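Side-chain contacts in denovo NTF2 (Synthetic construct, PDB 6W40), which is of unknown function but is a de novo designed NTF2-like protein, probably made to sample diverse pocket shapes: residues M12-V15 with I16-M20; E56-I59 with R60-H64; K76-D80 with K81-E85. All blocks are in the same frame, centred on the assembly; numbering follows the deposited sequence.

Interaction 1. Residues M12-V15 with I16-M20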
loop_
_atom_site.group_PDB
_atom_site.type_symbol
_atom_site.label_atom_id
_atom_site.label_comp_id
_atom_site.label_asym_id
_atom_site.label_seq_id
_atom_site.Cartn_x
_atom_site.Cartn_y
_atom_site.Cartn_z
ATOM N N MET A 12 2.472 7.215 -1.834
ATOM C CA MET A 12 1.791 7.077 -3.117
ATOM C C MET A 12 2.342 5.908 -3.925
ATOM O O MET A 12 1.608 5.295 -4.708
ATOM C CB MET A 12 1.896 8.376 -3.917
ATOM C CG MET A 12 0.876 9.431 -3.518
ATOM S SD MET A 12 1.040 10.974 -4.436
ATOM C CE MET A 12 0.992 10.376 -6.125
ATOM N N GLU A 13 3.626 5.583 -3.753
ATOM C CA GLU A 13 4.173 4.404 -4.415
ATOM C C GLU A 13 3.567 3.131 -3.839
ATOM O O GLU A 13 3.171 2.228 -4.585
ATOM C CB GLU A 13 5.698 4.375 -4.286
ATOM C CG GLU A 13 6.417 5.641 -4.726
ATOM C CD GLU A 13 6.476 5.815 -6.230
ATOM O OE1 GLU A 13 5.907 4.977 -6.960
ATOM O OE2 GLU A 13 7.103 6.795 -6.685
ATOM N N ILE A 14 3.473 3.049 -2.510
ATOM C CA ILE A 14 2.996 1.828 -1.864
ATOM C C ILE A 14 1.564 1.522 -2.281
ATOM O O ILE A 14 1.220 0.369 -2.571
ATOM C CB ILE A 14 3.114 1.945 -0.333
ATOM C CG1 ILE A 14 4.482 2.495 0.067
ATOM C CG2 ILE A 14 2.866 0.597 0.324
ATOM C CD1 ILE A 14 5.645 1.739 -0.506
ATOM N N VAL A 15 0.710 2.545 -2.316
ATOM C CA VAL A 15 -0.700 2.311 -2.602
ATOM C C VAL A 15 -0.899 1.887 -4.053
ATOM O O VAL A 15 -1.787 1.078 -4.350
ATOM C CB VAL A 15 -1.536 3.558 -2.247
ATOM C CG1 VAL A 15 -1.387 3.895 -0.765
ATOM C CG2 VAL A 15 -1.131 4.744 -3.105
ATOM N N ILE A 16 -0.080 2.396 -4.976
ATOM C CA ILE A 16 -0.257 2.043 -6.382
ATOM C C ILE A 16 0.206 0.615 -6.635
ATOM O O ILE A 16 -0.477 -0.162 -7.313
ATOM C CB ILE A 16 0.475 3.042 -7.296
ATOM C CG1 ILE A 16 -0.241 4.394 -7.294
ATOM C CG2 ILE A 16 0.573 2.491 -8.713
ATOM C CD1 ILE A 16 -0.063 5.198 -8.577
ATOM N N LYS A 17 1.362 0.242 -6.085
ATOM C CA LYS A 17 1.927 -1.076 -6.352
ATOM C C LYS A 17 1.187 -2.172 -5.596
ATOM O O LYS A 17 0.748 -3.160 -6.195
ATOM C CB LYS A 17 3.411 -1.099 -5.981
ATOM C CG LYS A 17 4.204 0.084 -6.490
ATOM C CD LYS A 17 4.157 0.180 -7.997
ATOM C CE LYS A 17 4.925 -0.951 -8.635
ATOM N NZ LYS A 17 6.292 -1.060 -8.061
ATOM N N LEU A 18 1.037 -2.013 -4.281
ATOM C CA LEU A 18 0.624 -3.104 -3.409
ATOM C C LEU A 18 -0.781 -2.929 -2.840
ATOM O O LEU A 18 -1.176 -3.695 -1.956
ATOM C CB LEU A 18 1.634 -3.262 -2.271
ATOM C CG LEU A 18 3.094 -3.388 -2.718
ATOM C CD1 LEU A 18 3.975 -2.403 -1.965
ATOM C CD2 LEU A 18 3.606 -4.809 -2.538
ATOM N N PHE A 19 -1.544 -1.949 -3.324
ATOM C CA PHE A 19 -2.911 -1.741 -2.857
ATOM C C PHE A 19 -3.852 -1.554 -4.038
ATOM O O PHE A 19 -4.581 -2.481 -4.406
ATOM C CB PHE A 19 -2.985 -0.531 -1.922
ATOM C CG PHE A 19 -4.376 -0.210 -1.432
ATOM C CD1 PHE A 19 -4.695 1.077 -1.036
ATOM C CD2 PHE A 19 -5.352 -1.191 -1.342
ATOM C CE1 PHE A 19 -5.960 1.386 -0.582
ATOM C CE2 PHE A 19 -6.622 -0.887 -0.891
ATOM C CZ PHE A 19 -6.924 0.404 -0.509
ATOM N N MET A 20 -3.856 -0.351 -4.614
ATOM C CA MET A 20 -4.688 -0.023 -5.766
ATOM C C MET A 20 -4.565 -1.098 -6.835
ATOM O O MET A 20 -3.682 -1.022 -7.698
ATOM C CB MET A 20 -4.296 1.344 -6.328
ATOM C CG MET A 20 -5.120 1.797 -7.517
ATOM S SD MET A 20 -4.329 3.150 -8.403
ATOM C CE MET A 20 -3.778 4.154 -7.026
#

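Interaction 2. Residues E56-I59 with R60-H64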
loop_
_atom_site.group_PDB
_atom_site.type_symbol
_atom_site.label_atom_id
_atom_site.label_comp_id
_atom_site.label_asym_id
_atom_site.label_seq_id
_atom_site.Cartn_x
_atom_site.Cartn_y
_atom_site.Cartn_z
ATOM N N GLU A 56 9.835 -3.712 -19.663
ATOM C CA GLU A 56 9.657 -4.909 -20.479
ATOM C C GLU A 56 10.014 -6.168 -19.698
ATOM O O GLU A 56 9.322 -7.189 -19.803
ATOM C CB GLU A 56 10.497 -4.806 -21.752
ATOM C CG GLU A 56 10.599 -6.105 -22.534
ATOM C CD GLU A 56 11.387 -5.953 -23.819
ATOM O OE1 GLU A 56 10.765 -5.721 -24.878
ATOM O OE2 GLU A 56 12.631 -6.056 -23.771
ATOM N N GLU A 57 11.083 -6.113 -18.901
ATOM C CA GLU A 57 11.484 -7.286 -18.132
ATOM C C GLU A 57 10.510 -7.560 -16.993
ATOM O O GLU A 57 10.125 -8.712 -16.761
ATOM C CB GLU A 57 12.902 -7.105 -17.592
ATOM C CG GLU A 57 13.447 -8.327 -16.871
ATOM C CD GLU A 57 13.614 -9.520 -17.794
ATOM O OE1 GLU A 57 13.915 -9.314 -18.988
ATOM O OE2 GLU A 57 13.440 -10.665 -17.326
ATOM N N LEU A 58 10.101 -6.513 -16.272
ATOM C CA LEU A 58 9.149 -6.692 -15.181
ATOM C C LEU A 58 7.826 -7.251 -15.688
ATOM O O LEU A 58 7.208 -8.096 -15.029
ATOM C CB LEU A 58 8.929 -5.363 -14.458
ATOM C CG LEU A 58 7.806 -5.323 -13.421
ATOM C CD1 LEU A 58 8.100 -6.270 -12.269
ATOM C CD2 LEU A 58 7.591 -3.903 -12.916
ATOM N N ILE A 59 7.380 -6.796 -16.862
ATOM C CA ILE A 59 6.127 -7.288 -17.427
ATOM C C ILE A 59 6.228 -8.776 -17.738
ATOM O O ILE A 59 5.291 -9.543 -17.485
ATOM C CB ILE A 59 5.746 -6.468 -18.673
ATOM C CG1 ILE A 59 5.189 -5.103 -18.261
ATOM C CG2 ILE A 59 4.742 -7.219 -19.534
ATOM C CD1 ILE A 59 4.863 -4.202 -19.432
ATOM N N ARG A 60 7.367 -9.212 -18.284
ATOM C CA ARG A 60 7.555 -10.636 -18.540
ATOM C C ARG A 60 7.564 -11.431 -17.241
ATOM O O ARG A 60 7.016 -12.539 -17.177
ATOM C CB ARG A 60 8.851 -10.875 -19.314
ATOM C CG ARG A 60 9.185 -12.350 -19.453
ATOM C CD ARG A 60 10.623 -12.580 -19.865
ATOM N NE ARG A 60 11.063 -13.928 -19.512
ATOM C CZ ARG A 60 10.818 -15.014 -20.238
ATOM N NH1 ARG A 60 10.135 -14.916 -21.372
ATOM N NH2 ARG A 60 11.256 -16.198 -19.833
ATOM N N LEU A 61 8.185 -10.883 -16.194
ATOM C CA LEU A 61 8.205 -11.556 -14.899
ATOM C C LEU A 61 6.791 -11.759 -14.368
ATOM O O LEU A 61 6.448 -12.842 -13.882
ATOM C CB LEU A 61 9.043 -10.748 -13.908
ATOM C CG LEU A 61 9.023 -11.207 -12.449
ATOM C CD1 LEU A 61 9.833 -12.475 -12.269
ATOM C CD2 LEU A 61 9.543 -10.110 -11.545
ATOM N N LEU A 62 5.955 -10.723 -14.460
ATOM C CA LEU A 62 4.579 -10.835 -13.986
ATOM C C LEU A 62 3.750 -11.754 -14.875
ATOM O O LEU A 62 2.812 -12.397 -14.390
ATOM C CB LEU A 62 3.939 -9.450 -13.911
ATOM C CG LEU A 62 4.673 -8.404 -13.067
ATOM C CD1 LEU A 62 3.972 -7.056 -13.143
ATOM C CD2 LEU A 62 4.799 -8.865 -11.624
ATOM N N GLU A 63 4.074 -11.829 -16.169
ATOM C CA GLU A 63 3.343 -12.720 -17.065
ATOM C C GLU A 63 3.612 -14.184 -16.747
ATOM O O GLU A 63 2.717 -15.024 -16.900
ATOM C CB GLU A 63 3.705 -12.430 -18.521
ATOM C CG GLU A 63 3.005 -11.225 -19.126
ATOM C CD GLU A 63 3.215 -11.129 -20.628
ATOM O OE1 GLU A 63 4.033 -11.906 -21.168
ATOM O OE2 GLU A 63 2.556 -10.280 -21.268
ATOM N N HIS A 64 4.831 -14.510 -16.308
ATOM C CA HIS A 64 5.168 -15.904 -16.042
ATOM C C HIS A 64 4.452 -16.432 -14.806
ATOM O O HIS A 64 4.155 -17.629 -14.729
ATOM C CB HIS A 64 6.680 -16.063 -15.886
ATOM C CG HIS A 64 7.134 -17.489 -15.835
ATOM N ND1 HIS A 64 7.256 -18.192 -14.656
ATOM C CD2 HIS A 64 7.500 -18.343 -16.820
ATOM C CE1 HIS A 64 7.677 -19.416 -14.916
ATOM N NE2 HIS A 64 7.832 -19.535 -16.221
#

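Interaction 3. Residues K76-D80 with K81-E85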
loop_
_atom_site.group_PDB
_atom_site.type_symbol
_atom_site.label_atom_id
_atom_site.label_comp_id
_atom_site.label_asym_id
_atom_site.label_seq_id
_atom_site.Cartn_x
_atom_site.Cartn_y
_atom_site.Cartn_z
ATOM N N LYS A 76 8.556 -2.986 5.811
ATOM C CA LYS A 76 9.378 -2.068 6.587
ATOM C C LYS A 76 9.721 -0.862 5.726
ATOM O O LYS A 76 10.101 -1.015 4.561
ATOM C CB LYS A 76 10.656 -2.751 7.084
ATOM C CG LYS A 76 10.424 -3.745 8.209
ATOM C CD LYS A 76 9.931 -3.040 9.463
ATOM C CE LYS A 76 9.578 -4.031 10.556
ATOM N NZ LYS A 76 8.436 -4.897 10.156
ATOM N N LEU A 77 9.581 0.329 6.299
ATOM C CA LEU A 77 9.912 1.579 5.623
ATOM C C LEU A 77 11.189 2.126 6.247
ATOM O O LEU A 77 11.188 2.552 7.406
ATOM C CB LEU A 77 8.766 2.582 5.736
ATOM C CG LEU A 77 8.281 3.191 4.420
ATOM C CD1 LEU A 77 7.886 2.092 3.446
ATOM C CD2 LEU A 77 7.118 4.140 4.665
ATOM N N ILE A 78 12.276 2.107 5.480
ATOM C CA ILE A 78 13.579 2.526 5.980
ATOM C C ILE A 78 14.067 3.709 5.157
ATOM O O ILE A 78 14.819 3.539 4.191
ATOM C CB ILE A 78 14.592 1.370 5.936
ATOM C CG1 ILE A 78 13.955 0.086 6.469
ATOM C CG2 ILE A 78 15.834 1.722 6.739
ATOM C CD1 ILE A 78 14.810 -1.143 6.281
ATOM N N GLY A 79 13.638 4.911 5.529
ATOM C CA GLY A 79 14.018 6.102 4.798
ATOM C C GLY A 79 13.429 6.146 3.403
ATOM O O GLY A 79 12.240 6.433 3.233
ATOM N N ASP A 80 14.255 5.859 2.396
ATOM C CA ASP A 80 13.836 5.888 1.000
ATOM C C ASP A 80 13.693 4.490 0.411
ATOM O O ASP A 80 13.623 4.340 -0.813
ATOM C CB ASP A 80 14.822 6.712 0.170
ATOM C CG ASP A 80 16.216 6.112 0.149
ATOM O OD1 ASP A 80 16.548 5.340 1.073
ATOM O OD2 ASP A 80 16.983 6.415 -0.790
ATOM N N LYS A 81 13.645 3.464 1.256
ATOM C CA LYS A 81 13.620 2.077 0.815
ATOM C C LYS A 81 12.358 1.397 1.322
ATOM O O LYS A 81 12.029 1.491 2.509
ATOM C CB LYS A 81 14.856 1.320 1.310
ATOM C CG LYS A 81 14.847 -0.166 0.992
ATOM C CD LYS A 81 16.009 -0.881 1.667
ATOM C CE LYS A 81 17.348 -0.298 1.236
ATOM N NZ LYS A 81 18.493 -0.932 1.948
ATOM N N LEU A 82 11.660 0.714 0.422
ATOM C CA LEU A 82 10.536 -0.139 0.777
ATOM C C LEU A 82 10.994 -1.590 0.762
ATOM O O LEU A 82 11.623 -2.034 -0.205
ATOM C CB LEU A 82 9.373 0.051 -0.196
ATOM C CG LEU A 82 8.326 -1.064 -0.146
ATOM C CD1 LEU A 82 7.427 -0.909 1.071
ATOM C CD2 LEU A 82 7.515 -1.129 -1.435
ATOM N N VAL A 83 10.688 -2.323 1.829
ATOM C CA VAL A 83 11.016 -3.741 1.927
ATOM C C VAL A 83 9.722 -4.502 2.171
ATOM O O VAL A 83 9.038 -4.267 3.176
ATOM C CB VAL A 83 12.038 -4.024 3.038
ATOM C CG1 VAL A 83 12.365 -5.506 3.083
ATOM C CG2 VAL A 83 13.302 -3.207 2.816
ATOM N N VAL A 84 9.387 -5.409 1.257
ATOM C CA VAL A 84 8.153 -6.183 1.316
ATOM C C VAL A 84 8.505 -7.663 1.293
ATOM O O VAL A 84 9.301 -8.104 0.457
ATOM C CB VAL A 84 7.207 -5.838 0.151
ATOM C CG1 VAL A 84 5.981 -6.738 0.178
ATOM C CG2 VAL A 84 6.799 -4.379 0.208
ATOM N N GLU A 85 7.916 -8.420 2.213
ATOM C CA GLU A 85 7.927 -9.876 2.175
ATOM C C GLU A 85 6.489 -10.349 2.029
ATOM O O GLU A 85 5.627 -9.959 2.823
ATOM C CB GLU A 85 8.559 -10.465 3.440
ATOM C CG GLU A 85 9.887 -9.844 3.830
ATOM C CD GLU A 85 10.504 -10.515 5.039
ATOM O OE1 GLU A 85 11.259 -11.495 4.858
ATOM O OE2 GLU A 85 10.222 -10.074 6.174
#

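Interaction 1. Residues M12-V15 with I16-M20
Ile14 and Leu18, one turn apart on helix 2-18, meet branch to branch: CG2 of Ile14 lies 3.9 Å from CD1 of Leu18, the two chains slanting across each other. The CG2 branch of Ile14 stands opposite the backbone N and runs beside the carbonyl carbon, which carries it forward along the helix to the leucine. The same two residues are joined through the backbone, where the amide N of Leu18 bonds to Ile14 O at 2.9 Å. Next to this pair, Lys17 N bonds to Glu13 O (3.1 Å), and the lysine's CG comes just as close, 3.0 Å from Glu13 O. The rest of the lysine chain is coiled, bent at chi2, chi3 and chi4. Its NZ lies 6.1 Å from Glu13 OE1, too far for an ion pair.

In the NTF2-like fold an N-terminal helix packs against the curved sheet, and here Ile14 and Leu18 face it, both on Leu82, Leu18 also on Val84, Ile70 and Ile72. On another flank Ile16 and Lys17 pack on Met30 of helix 27-30.

After Leu18 the i to i+4 bonding weakens. Val15 O takes a weak bond from Phe19 N, and an i to i+5 bond from Met20 N to Val15 O, at 2.5 Å, is unusually short and doubtful. The backbone puts Phe19 CB 3.1 Å from Val15 O; CG, anti to the backbone N (chi1 178°), then turns the ring so that its CD1 comes to 4.2 Å from Val15 CB. That carbonyl approaches the ring obliquely. Beyond Val15, Phe19 packs on Met20 of the second subunit, while Ile14 meets Lys17 of that chain.

Interaction 2. Residues E56-I59 with R60-H64
Leu58 reaches forward along helix 51-65 to two residues at once: its CD1 lies 4.1 Å from Leu62 CG and 4.2 Å from Leu61 CD2. The leucine chains slant past one another and form the packed side of the contact. Leu62 has CG anti to its carbonyl carbon (chi1 -55°), which tucks that carbon back to 3.2 Å from Leu58 O, close to the same carbonyl oxygen that receives the Leu62 amide N at 3.0 Å. Leu58 and Leu61 both press on Phe37 of strand 35-41 and Ile117 of strand 111-119, and Trp24 lies against Leu58 and Leu62. Glu57 also packs on Phe37, and its OE1 has a long, weak ion pair with Arg48.

The other side is looser. Ile59 is exposed, and its CG2 comes no nearer than 4.1 Å to OE2 of Glu63, whose aliphatic CG sits 3.3 Å from Ile59 O. Arg60 stretches out from CG to NE and its end leads away from the preceding turn, leaving NE 4.6 Å from Glu57 OE2, too far for a salt bridge.

Four successive i to i+4 backbone bonds, from Arg60 N to Glu56 O through Glu63 N to Ile59 O, are shared by both sides. This is an amphipathic helix laid on a sheet: the backbone bonds and the leucine packing give the contact its definition, whereas Glu56, Arg60 and Glu63 on the solvent side probably add little more than a weak attraction.

Interaction 3. Residues K76-D80 with K81-E85
Lys76 and Val83 form a hydrogen-bonded antiparallel pair, joined by Lys76 N to Val83 O at 3.0 Å and Val83 N to Lys76 O at 3.1 Å. Ile78 and Lys81 make the second such pair, with Ile78 N 3.0 Å from Lys81 O. The return bond, Lys81 N to Ile78 O (3.2 Å), closes a type II' turn; here the donor stands above the carbonyl plane, 59° out of it. Gly79 occupies the first corner of this two-residue hairpin loop with a positive phi, which suits glycine.

Apolar packing joins side chains on both faces of the ladder. Leu77 and Leu82, a non-hydrogen-bonded pair, bring their CD1 atoms to 3.9 Å; with CG anti to the backbone N (chi1 164°), Leu82 turns its CD1 to Leu77. On the other face Ile78 CD1 reaches diagonally to Val83 CG2 at 4.3 Å.

Charged side chains find partners beyond the two segments. Lys76 NZ makes a salt bridge with Asp74, and Asp80 packs on Lys6 of helix 2-18.

Strand 81-90 has strand 100-108 as its further neighbour, through backbone bonds such as Leu82 with Val105. Leu82 faces helix 2-18 and also packs on Ile75 of strand 74-78, while Leu77 touches His7 of that helix. Across the assembly, Lys76 meets Ile14 of the second subunit and Leu77 meets Lys17 of the second subunit.

Overall arrangement
Along the chain the three contacts come in series: interaction 1 near the end of helix 2-18, interaction 2 in helix 51-65, interaction 3 in the hairpin of strands 74-78 and 81-90. Interactions 1 and 3 touch, their centres 13 Å apart, where Ile14 CD1 meets Leu82 CD2 at 3.5 Å, joining helix to sheet; both also reach the second subunit. Interaction 2 lies about 18 Å from interaction 1 and 22 Å from interaction 3, centre to centre, across the chain's middle from the hairpin, and its helix packs on strands 35-41 and 111-119. The two helices thus cover different strands of one curved sheet, consistent with an NTF2-like design.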